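Local coordinates for uncharacterized conserved protein (Thermotoga maritima, PDB 2ZBV) that probably acts on S-adenosyl-L-methionine as a hydrolase or halogenase-type enzyme, and binds adenosine, at residues A[92-98]-A[155-160]; A[173-177]-A[252-256]; A[78-84]-A[103-109]. All blocks are in the same frame, centred on the assembly; numbering follows the deposited sequence.

Interaction 1. Residues A[92-98]-A[155-160]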
loop_
_atom_site.group_PDB
_atom_site.type_symbol
_atom_site.label_atom_id
_atom_site.label_comp_id
_atom_site.label_asym_id
_atom_site.label_seq_id
_atom_site.Cartn_x
_atom_site.Cartn_y
_atom_site.Cartn_z
ATOM N N ASP A 92 -22.704 11.047 -6.190
ATOM C CA ASP A 92 -23.489 12.011 -5.426
ATOM C C ASP A 92 -24.103 11.316 -4.201
ATOM O O ASP A 92 -25.323 11.187 -4.098
ATOM C CB ASP A 92 -24.592 12.600 -6.324
ATOM C CG ASP A 92 -25.466 13.607 -5.600
ATOM O OD1 ASP A 92 -24.925 14.424 -4.822
ATOM O OD2 ASP A 92 -26.697 13.590 -5.814
ATOM N N ASN A 93 -23.256 10.871 -3.275
ATOM C CA ASN A 93 -23.738 10.179 -2.079
ATOM C C ASN A 93 -23.345 10.852 -0.770
ATOM O O ASN A 93 -23.479 10.257 0.299
ATOM C CB ASN A 93 -23.232 8.735 -2.066
ATOM C CG ASN A 93 -21.712 8.653 -2.030
ATOM O OD1 ASN A 93 -21.029 9.662 -1.823
ATOM N ND2 ASN A 93 -21.180 7.453 -2.229
ATOM N N GLY A 94 -22.849 12.083 -0.847
ATOM C CA GLY A 94 -22.467 12.785 0.364
ATOM C C GLY A 94 -20.983 12.757 0.698
ATOM O O GLY A 94 -20.556 13.429 1.636
ATOM N N VAL A 95 -20.186 11.993 -0.049
ATOM C CA VAL A 95 -18.753 11.934 0.235
ATOM C C VAL A 95 -18.070 13.308 0.096
ATOM O O VAL A 95 -17.062 13.581 0.756
ATOM C CB VAL A 95 -18.031 10.869 -0.656
ATOM C CG1 VAL A 95 -18.016 11.292 -2.137
ATOM C CG2 VAL A 95 -16.613 10.650 -0.140
ATOM N N LEU A 96 -18.634 14.187 -0.734
ATOM C CA LEU A 96 -18.062 15.524 -0.930
ATOM C C LEU A 96 -18.637 16.561 0.030
ATOM O O LEU A 96 -18.418 17.762 -0.146
ATOM C CB LEU A 96 -18.290 16.001 -2.369
ATOM C CG LEU A 96 -17.683 15.129 -3.474
ATOM C CD1 LEU A 96 -17.948 15.758 -4.837
ATOM C CD2 LEU A 96 -16.183 14.962 -3.228
ATOM N N THR A 97 -19.357 16.097 1.045
ATOM C CA THR A 97 -19.980 16.983 2.024
ATOM C C THR A 97 -19.035 17.969 2.711
ATOM O O THR A 97 -19.320 19.173 2.760
ATOM C CB THR A 97 -20.701 16.179 3.126
ATOM O OG1 THR A 97 -21.839 15.517 2.571
ATOM C CG2 THR A 97 -21.163 17.094 4.252
ATOM N N VAL A 98 -17.917 17.470 3.237
ATOM C CA VAL A 98 -16.979 18.331 3.949
ATOM C C VAL A 98 -16.265 19.358 3.066
ATOM O O VAL A 98 -16.210 20.533 3.421
ATOM C CB VAL A 98 -15.935 17.496 4.742
ATOM C CG1 VAL A 98 -15.133 18.413 5.672
ATOM C CG2 VAL A 98 -16.642 16.408 5.567
ATOM N N TYR A 155 -26.821 18.839 -4.307
ATOM C CA TYR A 155 -26.042 17.622 -4.160
ATOM C C TYR A 155 -26.439 17.011 -2.824
ATOM O O TYR A 155 -26.886 17.723 -1.930
ATOM C CB TYR A 155 -24.552 17.971 -4.188
ATOM C CG TYR A 155 -24.109 18.873 -3.056
ATOM C CD1 TYR A 155 -23.650 18.335 -1.860
ATOM C CD2 TYR A 155 -24.164 20.264 -3.174
ATOM C CE1 TYR A 155 -23.252 19.148 -0.806
ATOM C CE2 TYR A 155 -23.767 21.093 -2.118
ATOM C CZ TYR A 155 -23.311 20.520 -0.937
ATOM O OH TYR A 155 -22.905 21.300 0.121
ATOM N N GLU A 156 -26.301 15.694 -2.693
ATOM C CA GLU A 156 -26.655 15.020 -1.448
ATOM C C GLU A 156 -25.696 15.439 -0.343
ATOM O O GLU A 156 -24.491 15.534 -0.559
ATOM C CB GLU A 156 -26.607 13.500 -1.622
ATOM C CG GLU A 156 -27.720 12.932 -2.497
ATOM C CD GLU A 156 -29.102 13.143 -1.895
ATOM O OE1 GLU A 156 -29.337 12.665 -0.765
ATOM O OE2 GLU A 156 -29.953 13.788 -2.547
ATOM N N VAL A 157 -26.237 15.688 0.841
ATOM C CA VAL A 157 -25.428 16.107 1.974
ATOM C C VAL A 157 -25.555 15.137 3.140
ATOM O O VAL A 157 -26.647 14.667 3.444
ATOM C CB VAL A 157 -25.848 17.512 2.462
ATOM C CG1 VAL A 157 -25.052 17.898 3.696
ATOM C CG2 VAL A 157 -25.634 18.532 1.348
ATOM N N LEU A 158 -24.429 14.840 3.780
ATOM C CA LEU A 158 -24.412 13.951 4.933
ATOM C C LEU A 158 -24.856 14.734 6.159
ATOM O O LEU A 158 -24.285 15.780 6.476
ATOM C CB LEU A 158 -23.000 13.411 5.185
ATOM C CG LEU A 158 -22.449 12.343 4.243
ATOM C CD1 LEU A 158 -21.044 11.952 4.692
ATOM C CD2 LEU A 158 -23.369 11.129 4.256
ATOM N N LYS A 159 -25.874 14.237 6.849
ATOM C CA LYS A 159 -26.349 14.915 8.044
ATOM C C LYS A 159 -25.279 14.815 9.121
ATOM O O LYS A 159 -24.917 13.719 9.544
ATOM C CB LYS A 159 -27.656 14.285 8.539
ATOM C CG LYS A 159 -28.858 14.574 7.649
ATOM C CD LYS A 159 -30.126 13.937 8.197
ATOM C CE LYS A 159 -31.323 14.252 7.314
ATOM N NZ LYS A 159 -31.100 13.803 5.910
HETATM N N MSE A 160 -24.764 15.962 9.551
HETATM C CA MSE A 160 -23.737 15.989 10.583
HETATM C C MSE A 160 -24.042 17.048 11.626
HETATM O O MSE A 160 -24.412 18.171 11.289
HETATM C CB MSE A 160 -22.370 16.307 9.983
HETATM C CG MSE A 160 -21.976 15.474 8.791
HETATM SE SE MSE A 160 -20.170 15.914 8.267
HETATM C CE MSE A 160 -19.412 14.127 8.290
HETATM O O HOH W 1 -23.235 14.285 -2.600
HETATM O O HOH W 2 -21.834 20.001 2.358
#
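Thr97 meets the 155-160 loop with its hydroxyl: Leu158 N donates to Thr97 OG1 over 2.9 Å with an N-H...O angle of 163°, and the same oxygen donates in turn to Gly94 O at 2.6 Å. With chi1 at -68°, OG1 stands beside the backbone N of Thr97, which also bonds to Gly94 O, so one residue supplies both donors that grip this carbonyl. The methyl, Thr97 CG2, comes within 4.0 Å of Val157 CG1, the two side chains crossing at about a right angle. The backbone bond from Thr97 N closes a type I beta turn, Gly94 to Thr97, that leads into helix 97-103 with Leu96 as its N-cap; the hydroxyl bond is added to it. An Asx turn, Asn93 OD1 accepting from Val95 N, overlaps its start, while Asn93 ND2 binds Val67 O close to the adenosine-binding Asp68. At the other end of the contact, Asp92 OD1 accepts from Glu156 N at 2.8 Å, on the syn side and somewhat out of the carboxylate plane. Glu156 returns aliphatic contact, its CG lying 3.4 Å from Asp92 O, before a bend at chi2 leads its acid away. The two carboxylates, turned 75° to each other, keep Asp92 OD2 and Glu156 OE2 4.6 Å apart, where mild repulsion is likely. A water is held by Asp92 OD1, Glu156 O and Gly94 N; at Gly94 itself, a CB would collide with Leu158 CG.

Interaction 2. Residues A[173-177]-A[252-256]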
loop_
_atom_site.group_PDB
_atom_site.type_symbol
_atom_site.label_atom_id
_atom_site.label_comp_id
_atom_site.label_asym_id
_atom_site.label_seq_id
_atom_site.Cartn_x
_atom_site.Cartn_y
_atom_site.Cartn_z
ATOM N N GLU A 173 -17.477 14.819 17.538
ATOM C CA GLU A 173 -17.445 13.385 17.278
ATOM C C GLU A 173 -16.063 12.970 16.803
ATOM O O GLU A 173 -15.299 13.797 16.313
ATOM C CB GLU A 173 -18.457 13.030 16.186
ATOM C CG GLU A 173 -19.860 13.553 16.440
ATOM C CD GLU A 173 -20.622 13.803 15.154
ATOM O OE1 GLU A 173 -20.863 12.835 14.403
ATOM O OE2 GLU A 173 -20.972 14.974 14.894
ATOM N N VAL A 174 -15.758 11.685 16.949
ATOM C CA VAL A 174 -14.489 11.127 16.496
ATOM C C VAL A 174 -14.612 10.998 14.979
ATOM O O VAL A 174 -15.505 10.312 14.472
ATOM C CB VAL A 174 -14.243 9.723 17.094
ATOM C CG1 VAL A 174 -13.000 9.096 16.467
ATOM C CG2 VAL A 174 -14.078 9.821 18.609
ATOM N N ALA A 175 -13.720 11.664 14.257
ATOM C CA ALA A 175 -13.747 11.630 12.801
ATOM C C ALA A 175 -12.838 10.553 12.211
ATOM O O ALA A 175 -13.216 9.853 11.261
ATOM C CB ALA A 175 -13.347 12.994 12.253
ATOM N N ILE A 176 -11.642 10.420 12.778
ATOM C CA ILE A 176 -10.670 9.459 12.274
ATOM C C ILE A 176 -9.759 8.899 13.355
ATOM O O ILE A 176 -9.279 9.639 14.214
ATOM C CB ILE A 176 -9.739 10.114 11.230
ATOM C CG1 ILE A 176 -10.557 10.688 10.072
ATOM C CG2 ILE A 176 -8.707 9.095 10.735
ATOM C CD1 ILE A 176 -9.748 11.548 9.131
ATOM N N VAL A 177 -9.537 7.590 13.308
ATOM C CA VAL A 177 -8.608 6.924 14.224
ATOM C C VAL A 177 -7.495 6.481 13.274
ATOM O O VAL A 177 -7.752 5.687 12.360
ATOM C CB VAL A 177 -9.230 5.670 14.891
ATOM C CG1 VAL A 177 -8.152 4.887 15.649
ATOM C CG2 VAL A 177 -10.344 6.082 15.859
ATOM N N SER A 252 -11.179 3.679 24.518
ATOM C CA SER A 252 -12.121 2.652 24.096
ATOM C C SER A 252 -13.163 3.324 23.212
ATOM O O SER A 252 -14.368 3.209 23.445
ATOM C CB SER A 252 -12.789 2.010 25.315
ATOM O OG SER A 252 -13.645 0.954 24.916
ATOM N N VAL A 253 -12.684 4.031 22.193
ATOM C CA VAL A 253 -13.559 4.743 21.280
ATOM C C VAL A 253 -13.336 4.343 19.832
ATOM O O VAL A 253 -12.285 3.811 19.474
ATOM C CB VAL A 253 -13.353 6.273 21.404
ATOM C CG1 VAL A 253 -11.952 6.655 20.942
ATOM C CG2 VAL A 253 -14.389 7.003 20.589
ATOM N N LYS A 254 -14.340 4.603 19.003
ATOM C CA LYS A 254 -14.275 4.301 17.581
ATOM C C LYS A 254 -14.837 5.493 16.826
ATOM O O LYS A 254 -15.467 6.371 17.412
ATOM C CB LYS A 254 -15.101 3.049 17.261
ATOM C CG LYS A 254 -16.559 3.149 17.697
ATOM C CD LYS A 254 -17.325 1.862 17.412
ATOM C CE LYS A 254 -18.758 1.935 17.937
ATOM N NZ LYS A 254 -18.815 2.079 19.423
ATOM N N GLU A 255 -14.605 5.521 15.522
ATOM C CA GLU A 255 -15.096 6.602 14.688
ATOM C C GLU A 255 -16.614 6.735 14.784
ATOM O O GLU A 255 -17.336 5.742 14.776
ATOM C CB GLU A 255 -14.668 6.363 13.245
ATOM C CG GLU A 255 -13.204 6.691 13.013
ATOM C CD GLU A 255 -12.626 6.006 11.791
ATOM O OE1 GLU A 255 -13.387 5.764 10.831
ATOM O OE2 GLU A 255 -11.406 5.726 11.786
ATOM N N GLY A 256 -17.085 7.972 14.888
ATOM C CA GLY A 256 -18.512 8.219 14.987
ATOM C C GLY A 256 -18.968 8.493 16.410
ATOM O O GLY A 256 -19.978 9.165 16.625
#
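Glu255 bonds through its side chain to the backbone of strand 169-177: Glu255 OE2 accepts from Val177 N at 3.0 Å, met on the anti side of the carboxylate and 29° out of its plane. The chain is extended beyond CG, which lets the methylene pass Ala175 O (Glu255 CG to Ala175 O, 3.6 Å) before the acid arrives at Val177. A classic beta bulge interrupts the strand here, Ala175 and Ile176 both facing Ser184. One backbone bond joins the segments as well, from Gly256 N to Val174 O at 2.9 Å; Gly256 has a positive phi and lies just ahead of strand 258-262, the antiparallel neighbour of strand 169-177. Between these two bonds Val174 packs inward. Its CG1 lies 3.7 Å from Glu255 CA, and its CG2 presses on Val253 CG2 at 3.5 Å, a tight methyl pair next to Val183. Val253 takes part, through its backbone N, in the Schellman motif that ends helix 247-251, so the contact ties that helix end to the sheet of the C-terminal domain. With Glu39 close by and Lys45 a long, weak ion pair, the carboxylate's charge is probably eased in part by the Val177 N-H, while the neighbouring acid may raise its pKa.

Interaction 3. Residues A[78-84]-A[103-109]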
loop_
_atom_site.group_PDB
_atom_site.type_symbol
_atom_site.label_atom_id
_atom_site.label_comp_id
_atom_site.label_asym_id
_atom_site.label_seq_id
_atom_site.Cartn_x
_atom_site.Cartn_y
_atom_site.Cartn_z
ATOM N N ILE A 78 -21.177 12.694 -10.331
ATOM C CA ILE A 78 -20.939 14.127 -10.475
ATOM C C ILE A 78 -19.486 14.581 -10.436
ATOM O O ILE A 78 -18.577 13.811 -10.120
ATOM C CB ILE A 78 -21.671 14.914 -9.353
ATOM C CG1 ILE A 78 -21.109 14.500 -7.987
ATOM C CG2 ILE A 78 -23.166 14.633 -9.381
ATOM C CD1 ILE A 78 -21.618 15.344 -6.830
ATOM N N VAL A 79 -19.290 15.855 -10.775
ATOM C CA VAL A 79 -17.980 16.503 -10.741
ATOM C C VAL A 79 -18.253 17.863 -10.103
ATOM O O VAL A 79 -19.062 18.644 -10.611
ATOM C CB VAL A 79 -17.364 16.730 -12.145
ATOM C CG1 VAL A 79 -16.074 17.519 -12.004
ATOM C CG2 VAL A 79 -17.072 15.403 -12.831
HETATM N N MSE A 80 -17.590 18.132 -8.983
HETATM C CA MSE A 80 -17.781 19.386 -8.261
HETATM C C MSE A 80 -16.539 20.262 -8.325
HETATM O O MSE A 80 -15.405 19.764 -8.341
HETATM C CB MSE A 80 -18.133 19.095 -6.791
HETATM C CG MSE A 80 -18.329 20.335 -5.907
HETATM SE SE MSE A 80 -18.370 19.939 -4.012
HETATM C CE MSE A 80 -20.228 19.530 -3.832
ATOM N N LYS A 81 -16.762 21.569 -8.396
ATOM C CA LYS A 81 -15.671 22.532 -8.413
ATOM C C LYS A 81 -15.878 23.384 -7.173
ATOM O O LYS A 81 -16.946 23.972 -6.980
ATOM C CB LYS A 81 -15.720 23.414 -9.659
ATOM C CG LYS A 81 -14.560 24.399 -9.753
ATOM C CD LYS A 81 -14.762 25.389 -10.894
ATOM C CE LYS A 81 -13.695 26.477 -10.886
ATOM N NZ LYS A 81 -14.026 27.582 -11.847
ATOM N N THR A 82 -14.870 23.423 -6.314
ATOM C CA THR A 82 -14.957 24.198 -5.091
ATOM C C THR A 82 -14.350 25.574 -5.317
ATOM O O THR A 82 -13.524 25.763 -6.213
ATOM C CB THR A 82 -14.254 23.467 -3.923
ATOM O OG1 THR A 82 -12.989 22.964 -4.359
ATOM C CG2 THR A 82 -15.109 22.315 -3.446
ATOM N N LYS A 83 -14.758 26.536 -4.499
ATOM C CA LYS A 83 -14.275 27.902 -4.662
ATOM C C LYS A 83 -12.784 28.118 -4.446
ATOM O O LYS A 83 -12.292 29.230 -4.618
ATOM C CB LYS A 83 -15.094 28.838 -3.781
ATOM C CG LYS A 83 -16.544 28.908 -4.231
ATOM C CD LYS A 83 -17.392 29.787 -3.338
ATOM C CE LYS A 83 -18.797 29.912 -3.903
ATOM N NZ LYS A 83 -19.691 30.697 -3.016
ATOM N N ASN A 84 -12.064 27.059 -4.083
ATOM C CA ASN A 84 -10.621 27.163 -3.886
ATOM C C ASN A 84 -9.933 26.581 -5.118
ATOM O O ASN A 84 -8.740 26.284 -5.108
ATOM C CB ASN A 84 -10.185 26.420 -2.611
ATOM C CG ASN A 84 -10.421 24.928 -2.693
ATOM O OD1 ASN A 84 -11.436 24.487 -3.224
ATOM N ND2 ASN A 84 -9.489 24.142 -2.155
ATOM N N TYR A 103 -14.963 24.613 1.657
ATOM C CA TYR A 103 -14.448 25.450 0.580
ATOM C C TYR A 103 -15.510 26.242 -0.176
ATOM O O TYR A 103 -15.191 27.213 -0.855
ATOM C CB TYR A 103 -13.681 24.603 -0.444
ATOM C CG TYR A 103 -12.493 23.820 0.081
ATOM C CD1 TYR A 103 -11.572 24.400 0.960
ATOM C CD2 TYR A 103 -12.242 22.524 -0.371
ATOM C CE1 TYR A 103 -10.428 23.705 1.366
ATOM C CE2 TYR A 103 -11.102 21.820 0.029
ATOM C CZ TYR A 103 -10.199 22.418 0.890
ATOM O OH TYR A 103 -9.042 21.750 1.228
ATOM N N GLY A 104 -16.765 25.818 -0.079
ATOM C CA GLY A 104 -17.816 26.494 -0.814
ATOM C C GLY A 104 -17.910 25.874 -2.201
ATOM O O GLY A 104 -16.896 25.514 -2.798
ATOM N N VAL A 105 -19.126 25.755 -2.721
ATOM C CA VAL A 105 -19.347 25.150 -4.030
ATOM C C VAL A 105 -19.427 26.188 -5.143
ATOM O O VAL A 105 -20.264 27.088 -5.107
ATOM C CB VAL A 105 -20.652 24.327 -4.035
ATOM C CG1 VAL A 105 -20.835 23.652 -5.386
ATOM C CG2 VAL A 105 -20.616 23.296 -2.912
ATOM N N ALA A 106 -18.558 26.049 -6.138
ATOM C CA ALA A 106 -18.544 26.975 -7.258
ATOM C C ALA A 106 -19.432 26.470 -8.395
ATOM O O ALA A 106 -20.149 27.244 -9.029
ATOM C CB ALA A 106 -17.113 27.165 -7.756
ATOM N N GLU A 107 -19.399 25.165 -8.637
ATOM C CA GLU A 107 -20.179 24.581 -9.720
ATOM C C GLU A 107 -20.239 23.064 -9.608
ATOM O O GLU A 107 -19.265 22.436 -9.191
ATOM C CB GLU A 107 -19.534 24.960 -11.051
ATOM C CG GLU A 107 -20.219 24.442 -12.291
ATOM C CD GLU A 107 -19.473 24.850 -13.551
ATOM O OE1 GLU A 107 -19.114 26.042 -13.666
ATOM O OE2 GLU A 107 -19.242 23.990 -14.425
ATOM N N ILE A 108 -21.380 22.489 -9.990
ATOM C CA ILE A 108 -21.572 21.042 -9.967
ATOM C C ILE A 108 -22.110 20.577 -11.325
ATOM O O ILE A 108 -23.065 21.151 -11.854
ATOM C CB ILE A 108 -22.592 20.607 -8.903
ATOM C CG1 ILE A 108 -22.266 21.237 -7.552
ATOM C CG2 ILE A 108 -22.575 19.090 -8.774
ATOM C CD1 ILE A 108 -23.341 20.983 -6.504
ATOM N N ARG A 109 -21.494 19.536 -11.873
ATOM C CA ARG A 109 -21.889 18.974 -13.164
ATOM C C ARG A 109 -22.243 17.500 -13.009
ATOM O O ARG A 109 -21.645 16.791 -12.194
ATOM C CB ARG A 109 -20.727 19.054 -14.156
ATOM C CG ARG A 109 -20.250 20.444 -14.482
ATOM C CD ARG A 109 -21.091 21.027 -15.579
ATOM N NE ARG A 109 -20.827 22.444 -15.762
ATOM C CZ ARG A 109 -21.423 23.193 -16.680
ATOM N NH1 ARG A 109 -22.309 22.649 -17.500
ATOM N NH2 ARG A 109 -21.149 24.486 -16.761
HETATM O O HOH W 3 -7.152 24.063 -0.212
#
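Met80, a selenomethionine, meets Val105 and Ile108 at the apolar centre of this strand pair. A bend at chi3 (-86°) turns its terminal methyl so that Met80 CE lies 3.9 Å from Val105 CG2, the side chains crossing at about a right angle, and more loosely against Ile108 CD1. Ala100 of helix 97-103 covers Met80 and Val105 on this face. Backbone bonds hold the strands antiparallel, their axes 161° apart: Val79 and Arg109 form a hydrogen-bonded pair, and Lys81 N reaches Glu107 O at 2.8 Å. Beyond that pair a classic beta bulge, Ala106 and Glu107 both facing Lys81, shifts the register by one; its mark is Lys81 O accepting from both Ala106 N (2.8 Å) and Glu107 N (3.2 Å). On the face carrying Val79, Lys81, Glu107 and Arg109, acid and guanidinium form a salt bridge along one strand, Arg109 NE to Glu107 OE2 at 2.6 Å, in the guanidinium plane but from above the carboxylate. Arg109 NH1 is bound to Gly149 O. At the far end, where Lys83 N bonds to Gly104 O, the Asn84 amide stacks on the Tyr103 ring, planes 24° apart, with Asn84 ND2 3.4 Å above the ring centre. A leucine in place of Tyr103 would probably deprive this amide of its flat support and Ser54 OG of the phenol it bonds. The amide's rotation is probably held by Asn84 ND2, which donates to Gln86 OE1 and, at 3.0 Å, to a water; a bond from Thr82 OG1 to Asn84 OD1 is very short and doubtful. Touching the ring through its flat face, the amide keeps its N-H groups for these partners, so stacking and hydrogen bonding can probably be satisfied together.

Overall arrangement
Interactions 1 and 3 touch, their centres 13 Å apart: Tyr155 CD2 lies 3.5 Å from Ile108 CD1, and Leu96 CD1 lies 3.9 Å from Met80 CB. Helix 97-103 starts in interaction 1 and hands over to strand 105-110 in interaction 3. Interaction 2 belongs to the C-terminal domain, centred 19 Å from interaction 1 and 28 Å from interaction 3; helix 43-54 of the N-terminal domain touches Val98 in interaction 1 and Ala175 and Ile176 in interaction 2. A bound adenosine lies about 7 Å from the Asn93 side chain, which neighbours the pocket residue Asp68. The Val177 side chain is about 11 Å from a bound adenosine and about 7 Å from that of the pocket residue Asn182; for Ile78 the ligand distance is about 14 Å.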